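Local coordinates for uncharacterized HTH-type transcriptional regulator YydK (Bacillus subtilis subsp. subtilis, PDB 3BWG), which probably binds DNA and regulates transcription as a member of the GntR family, its own role being uncharacterized, at residues B[102-107]-B[122-127]; B[112-117]-B[216-221]. All coordinates share one frame; numbering follows the deposited sequence.

Interaction 1 (B[102-107]-B[122-127])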
loop_
_atom_site.group_PDB
_atom_site.type_symbol
_atom_site.label_atom_id
_atom_site.label_comp_id
_atom_site.label_asym_id
_atom_site.label_seq_id
_atom_site.Cartn_x
_atom_site.Cartn_y
_atom_site.Cartn_z
ATOM N N LEU B 102 -26.310 14.012 -2.350
ATOM C CA LEU B 102 -25.428 14.535 -3.359
ATOM C C LEU B 102 -25.906 15.927 -3.564
ATOM O O LEU B 102 -27.082 16.122 -3.861
ATOM C CB LEU B 102 -25.536 13.748 -4.676
ATOM C CG LEU B 102 -24.947 14.328 -5.974
ATOM C CD1 LEU B 102 -23.418 14.472 -5.978
ATOM C CD2 LEU B 102 -25.416 13.513 -7.168
ATOM N N ASP B 103 -25.031 16.900 -3.355
ATOM C CA ASP B 103 -25.387 18.280 -3.615
ATOM C C ASP B 103 -24.133 19.128 -3.824
ATOM O O ASP B 103 -23.018 18.620 -3.769
ATOM C CB ASP B 103 -26.273 18.835 -2.491
ATOM C CG ASP B 103 -25.562 18.913 -1.166
ATOM O OD1 ASP B 103 -24.312 18.890 -1.132
ATOM O OD2 ASP B 103 -26.254 19.010 -0.140
ATOM N N VAL B 104 -24.344 20.410 -4.106
ATOM C CA VAL B 104 -23.281 21.380 -4.151
ATOM C C VAL B 104 -23.376 22.156 -2.866
ATOM O O VAL B 104 -24.470 22.494 -2.425
ATOM C CB VAL B 104 -23.411 22.333 -5.343
ATOM C CG1 VAL B 104 -22.230 23.336 -5.338
ATOM C CG2 VAL B 104 -23.470 21.533 -6.620
ATOM N N ARG B 105 -22.209 22.462 -2.298
ATOM C CA ARG B 105 -22.034 22.800 -0.900
ATOM C C ARG B 105 -20.690 23.517 -0.791
ATOM O O ARG B 105 -19.779 23.257 -1.573
ATOM C CB ARG B 105 -21.921 21.441 -0.197
ATOM C CG ARG B 105 -21.997 21.376 1.236
ATOM C CD ARG B 105 -21.972 19.918 1.642
ATOM N NE ARG B 105 -23.300 19.283 1.572
ATOM C CZ ARG B 105 -23.853 18.575 2.560
ATOM N NH1 ARG B 105 -23.197 18.385 3.715
ATOM N NH2 ARG B 105 -25.053 18.024 2.382
ATOM N N LYS B 106 -20.547 24.402 0.185
ATOM C CA LYS B 106 -19.224 24.841 0.608
ATOM C C LYS B 106 -18.513 23.702 1.393
ATOM O O LYS B 106 -19.172 22.891 2.046
ATOM C CB LYS B 106 -19.295 26.153 1.428
ATOM C CG LYS B 106 -19.992 27.286 0.713
ATOM C CD LYS B 106 -19.328 27.588 -0.632
ATOM C CE LYS B 106 -19.988 28.772 -1.292
ATOM N NZ LYS B 106 -19.437 28.954 -2.670
ATOM N N PRO B 107 -17.167 23.628 1.295
ATOM C CA PRO B 107 -16.464 22.555 2.016
ATOM C C PRO B 107 -16.396 22.840 3.522
ATOM O O PRO B 107 -16.334 24.017 3.929
ATOM C CB PRO B 107 -15.028 22.621 1.439
ATOM C CG PRO B 107 -14.854 24.095 0.967
ATOM C CD PRO B 107 -16.256 24.503 0.511
ATOM N N ASP B 122 -16.851 26.045 -4.287
ATOM C CA ASP B 122 -17.870 24.981 -4.281
ATOM C C ASP B 122 -17.266 23.570 -4.361
ATOM O O ASP B 122 -16.290 23.329 -5.088
ATOM C CB ASP B 122 -18.809 25.137 -5.475
ATOM C CG ASP B 122 -19.740 26.317 -5.349
ATOM O OD1 ASP B 122 -19.878 26.861 -4.235
ATOM O OD2 ASP B 122 -20.359 26.685 -6.369
ATOM N N ILE B 123 -17.818 22.641 -3.598
ATOM C CA ILE B 123 -17.470 21.234 -3.784
ATOM C C ILE B 123 -18.761 20.485 -4.096
ATOM O O ILE B 123 -19.832 20.987 -3.720
ATOM C CB ILE B 123 -16.685 20.622 -2.570
ATOM C CG1 ILE B 123 -17.397 20.798 -1.214
ATOM C CG2 ILE B 123 -15.302 21.285 -2.463
ATOM C CD1 ILE B 123 -18.274 19.626 -0.750
ATOM N N TYR B 124 -18.666 19.351 -4.813
ATOM C CA TYR B 124 -19.717 18.321 -4.774
ATOM C C TYR B 124 -19.558 17.473 -3.535
ATOM O O TYR B 124 -18.459 16.982 -3.268
ATOM C CB TYR B 124 -19.641 17.369 -5.951
ATOM C CG TYR B 124 -20.367 17.885 -7.124
ATOM C CD1 TYR B 124 -19.677 18.435 -8.209
ATOM C CD2 TYR B 124 -21.747 17.893 -7.131
ATOM C CE1 TYR B 124 -20.361 18.935 -9.299
ATOM C CE2 TYR B 124 -22.460 18.419 -8.210
ATOM C CZ TYR B 124 -21.771 18.922 -9.286
ATOM O OH TYR B 124 -22.486 19.430 -10.343
ATOM N N TYR B 125 -20.653 17.265 -2.801
ATOM C CA TYR B 125 -20.586 16.449 -1.603
ATOM C C TYR B 125 -21.334 15.169 -1.827
ATOM O O TYR B 125 -22.476 15.197 -2.257
ATOM C CB TYR B 125 -21.209 17.203 -0.422
ATOM C CG TYR B 125 -21.447 16.369 0.815
ATOM C CD1 TYR B 125 -20.391 16.079 1.681
ATOM C CD2 TYR B 125 -22.735 15.896 1.146
ATOM C CE1 TYR B 125 -20.588 15.328 2.801
ATOM C CE2 TYR B 125 -22.943 15.146 2.305
ATOM C CZ TYR B 125 -21.848 14.861 3.116
ATOM O OH TYR B 125 -21.962 14.137 4.280
ATOM N N VAL B 126 -20.712 14.040 -1.510
ATOM C CA VAL B 126 -21.441 12.784 -1.610
ATOM C C VAL B 126 -21.419 11.949 -0.342
ATOM O O VAL B 126 -20.405 11.885 0.363
ATOM C CB VAL B 126 -21.192 11.985 -2.966
ATOM C CG1 VAL B 126 -20.304 12.731 -3.927
ATOM C CG2 VAL B 126 -20.844 10.502 -2.765
ATOM N N LYS B 127 -22.580 11.416 0.011
ATOM C CA LYS B 127 -22.707 10.575 1.171
ATOM C C LYS B 127 -23.372 9.291 0.645
ATOM O O LYS B 127 -24.451 9.358 0.026
ATOM C CB LYS B 127 -23.573 11.261 2.226
ATOM C CG LYS B 127 -23.711 10.428 3.506
ATOM C CD LYS B 127 -24.832 10.892 4.457
ATOM C CE LYS B 127 -24.349 12.060 5.316
ATOM N NZ LYS B 127 -25.468 12.448 6.252
#
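Arg105 lies across Tyr125 where the edge strand 95-105 pairs with strand 123-132 in the antiparallel sheet of the UTRA domain. Hydrogen-bonded pairs Asp103–Tyr125 and Arg105–Ile123 knit the backbones, the straightest link being Ile123 N to Arg105 O at 2.9 Å. From Arg105, CB faces Ile123 CD1; CG, anti to the backbone N (chi1 -168°), rises off the sheet, and CD turns back to rest against Tyr125 CB. A bend at the third torsion then lays the guanidinium flat on the ring. Its CZ sits 3.2 Å from Tyr125 CD2, with the planes 17° apart, a stack that is also a cation-pi contact, while NH1 reaches out over CE2. The same group grips Asp103 side-on: NE meets the syn lone pair of OD1 at 2.9 Å, and NH2 bonds OD2. NH2 also forms a salt bridge with Glu101, while Tyr125 OH is held by Glu141 on the next strand. With an alanine here, the Asp103 carboxylate would probably lose its two-pronged mate, Glu101 a salt-bridge partner, and this face of the Tyr125 ring its cover. On the other face of the sheet, Val104 CG2 touches Tyr124 CE2 at 3.6 Å, and Leu102 CD1 bridges Tyr124 and Val126. Where the strand ends, Lys106 folds back toward Asp122, its NZ also bonded to the backbone O of Asp120; NZ meets Asp122 OD1 on the syn side at 2.7 Å, 30° out of the carboxylate plane.

Interaction 2 (B[112-117]-B[216-221])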
loop_
_atom_site.group_PDB
_atom_site.type_symbol
_atom_site.label_atom_id
_atom_site.label_comp_id
_atom_site.label_asym_id
_atom_site.label_seq_id
_atom_site.Cartn_x
_atom_site.Cartn_y
_atom_site.Cartn_z
ATOM N N ALA B 112 -11.547 21.453 2.846
ATOM C CA ALA B 112 -10.923 22.588 2.135
ATOM C C ALA B 112 -9.406 22.432 2.195
ATOM O O ALA B 112 -8.703 22.624 1.193
ATOM C CB ALA B 112 -11.340 23.927 2.781
ATOM N N GLU B 113 -8.923 22.055 3.374
ATOM C CA GLU B 113 -7.512 21.896 3.634
ATOM C C GLU B 113 -6.979 20.681 2.886
ATOM O O GLU B 113 -5.937 20.761 2.252
ATOM C CB GLU B 113 -7.243 21.802 5.150
ATOM C CG GLU B 113 -7.443 23.151 5.919
ATOM C CD GLU B 113 -7.233 22.999 7.434
ATOM O OE1 GLU B 113 -7.003 21.844 7.889
ATOM O OE2 GLU B 113 -7.323 24.001 8.199
ATOM N N ASN B 114 -7.694 19.557 2.946
ATOM C CA ASN B 114 -7.272 18.376 2.166
ATOM C C ASN B 114 -7.381 18.528 0.618
ATOM O O ASN B 114 -6.601 17.968 -0.128
ATOM C CB ASN B 114 -7.987 17.123 2.650
ATOM C CG ASN B 114 -7.549 16.710 4.031
ATOM O OD1 ASN B 114 -6.629 15.918 4.186
ATOM N ND2 ASN B 114 -8.195 17.254 5.046
ATOM N N LEU B 115 -8.354 19.285 0.152
ATOM C CA LEU B 115 -8.447 19.628 -1.264
ATOM C C LEU B 115 -7.577 20.813 -1.670
ATOM O O LEU B 115 -7.501 21.151 -2.842
ATOM C CB LEU B 115 -9.906 19.910 -1.627
ATOM C CG LEU B 115 -10.814 18.683 -1.567
ATOM C CD1 LEU B 115 -12.245 19.150 -1.784
ATOM C CD2 LEU B 115 -10.365 17.588 -2.618
ATOM N N ASN B 116 -6.947 21.471 -0.697
ATOM C CA ASN B 116 -6.183 22.688 -0.952
ATOM C C ASN B 116 -6.983 23.805 -1.538
ATOM O O ASN B 116 -6.503 24.454 -2.464
ATOM C CB ASN B 116 -5.090 22.421 -2.001
ATOM C CG ASN B 116 -3.769 22.282 -1.406
ATOM O OD1 ASN B 116 -3.476 21.283 -0.721
ATOM N ND2 ASN B 116 -2.930 23.310 -1.608
ATOM N N ILE B 117 -8.196 24.023 -1.070
ATOM C CA ILE B 117 -9.010 25.094 -1.643
ATOM C C ILE B 117 -9.428 26.145 -0.621
ATOM O O ILE B 117 -9.321 25.947 0.600
ATOM C CB ILE B 117 -10.255 24.553 -2.360
ATOM C CG1 ILE B 117 -11.053 23.602 -1.442
ATOM C CG2 ILE B 117 -9.838 23.930 -3.695
ATOM C CD1 ILE B 117 -12.356 23.101 -2.077
ATOM N N PHE B 216 -8.274 16.526 -6.114
ATOM C CA PHE B 216 -9.629 16.625 -6.696
ATOM C C PHE B 216 -10.720 15.955 -5.846
ATOM O O PHE B 216 -11.906 16.271 -6.011
ATOM C CB PHE B 216 -9.685 16.101 -8.159
ATOM C CG PHE B 216 -9.538 14.592 -8.296
ATOM C CD1 PHE B 216 -10.657 13.752 -8.284
ATOM C CD2 PHE B 216 -8.291 14.025 -8.465
ATOM C CE1 PHE B 216 -10.553 12.371 -8.416
ATOM C CE2 PHE B 216 -8.155 12.614 -8.594
ATOM C CZ PHE B 216 -9.305 11.796 -8.563
ATOM N N ASP B 217 -10.316 15.050 -4.949
ATOM C CA ASP B 217 -11.260 14.203 -4.166
ATOM C C ASP B 217 -10.678 13.917 -2.766
ATOM O O ASP B 217 -9.566 13.439 -2.645
ATOM C CB ASP B 217 -11.527 12.903 -4.956
ATOM C CG ASP B 217 -12.262 11.803 -4.149
ATOM O OD1 ASP B 217 -12.789 12.019 -3.059
ATOM O OD2 ASP B 217 -12.368 10.687 -4.673
ATOM N N TYR B 218 -11.404 14.289 -1.716
ATOM C CA TYR B 218 -11.094 13.929 -0.361
ATOM C C TYR B 218 -12.259 13.092 0.095
ATOM O O TYR B 218 -13.416 13.535 0.023
ATOM C CB TYR B 218 -10.990 15.183 0.519
ATOM C CG TYR B 218 -10.852 14.895 1.981
ATOM C CD1 TYR B 218 -9.784 14.124 2.454
ATOM C CD2 TYR B 218 -11.763 15.415 2.904
ATOM C CE1 TYR B 218 -9.654 13.841 3.799
ATOM C CE2 TYR B 218 -11.633 15.160 4.239
ATOM C CZ TYR B 218 -10.570 14.386 4.685
ATOM O OH TYR B 218 -10.410 14.142 6.043
ATOM N N SER B 219 -11.961 11.897 0.594
ATOM C CA SER B 219 -13.002 11.008 1.085
ATOM C C SER B 219 -12.695 10.491 2.498
ATOM O O SER B 219 -11.519 10.398 2.929
ATOM C CB SER B 219 -13.221 9.859 0.097
ATOM O OG SER B 219 -12.181 8.922 0.220
ATOM N N LYS B 220 -13.777 10.185 3.220
ATOM C CA LYS B 220 -13.745 9.663 4.578
ATOM C C LYS B 220 -14.591 8.422 4.573
ATOM O O LYS B 220 -15.788 8.495 4.314
ATOM C CB LYS B 220 -14.353 10.682 5.514
ATOM C CG LYS B 220 -13.462 11.913 5.640
ATOM C CD LYS B 220 -14.253 13.159 6.035
ATOM C CE LYS B 220 -15.049 12.989 7.303
ATOM N NZ LYS B 220 -14.254 13.416 8.480
ATOM N N ILE B 221 -13.977 7.274 4.855
ATOM C CA ILE B 221 -14.684 6.001 4.742
ATOM C C ILE B 221 -14.512 5.102 5.962
ATOM O O ILE B 221 -13.410 4.939 6.499
ATOM C CB ILE B 221 -14.239 5.259 3.510
ATOM C CG1 ILE B 221 -14.323 6.188 2.273
ATOM C CG2 ILE B 221 -15.117 3.960 3.322
ATOM C CD1 ILE B 221 -13.998 5.547 0.938
#
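Asn114 lays its side chain over one face of the Tyr218 ring, joining the last turn of helix 109-114 to strand 215-224, an inner strand of the antiparallel sheet in the UTRA domain. The overlap begins at CB, which makes a CH-pi contact 3.8 Å from the centroid of the Tyr218 ring, and continues along the amide, whose plane is only 8° from that of the ring. CG and OD1 lie near CE1, whereas ND2 reaches CZ at 3.7 Å. With its own CG anti to the backbone N (chi1 172°), Tyr218 extends its ring alongside the helix end. Both polar ends have partners beyond this pair: Asn114 ND2 bonds the backbone O of Glu110, its OD1 accepts from Arg74 of the second subunit, and Tyr218 OH bonds Glu205. These bonds at both ends of the amide, one from its own helix and one from the second subunit, would hold Asn114 flat against the ring. A Schellman motif at Asn116, which has positive phi, turns the chain away and closes with Ile117 N bonded to Ala112 O at 2.7 Å. No hydrogen bond crosses between 112-117 and 216-221, and Leu115 approaches the strand by van der Waals contact alone, against backbone and Tyr218 CB. Its CD2 touches Phe216 C and Tyr218 N, packs against Tyr218 CB at 4.0 Å, and comes within 3.4 Å of Asp217 N.

How the interactions relate
Both interactions belong to one antiparallel sheet, interaction 1 at its edge and interaction 2 where helix 109-114 packs on an inner strand. That helix lies in the connection between the two strands of interaction 1, so the segments alternate along the chain. Each sets a flat group on a tyrosine, charged in interaction 1 and a neutral amide in interaction 2, but hydrogen bonds cross only the partly buried edge pairing; the helix contact is buried and smaller in area. Only interaction 2 is reached by the second subunit. Their centres lie about 11 Å apart and the two join directly: Ile123 CG2 packs 3.5 Å from Ile117 CD1 and also meets Leu115 CD1, while Pro107 CB approaches Ala112 N.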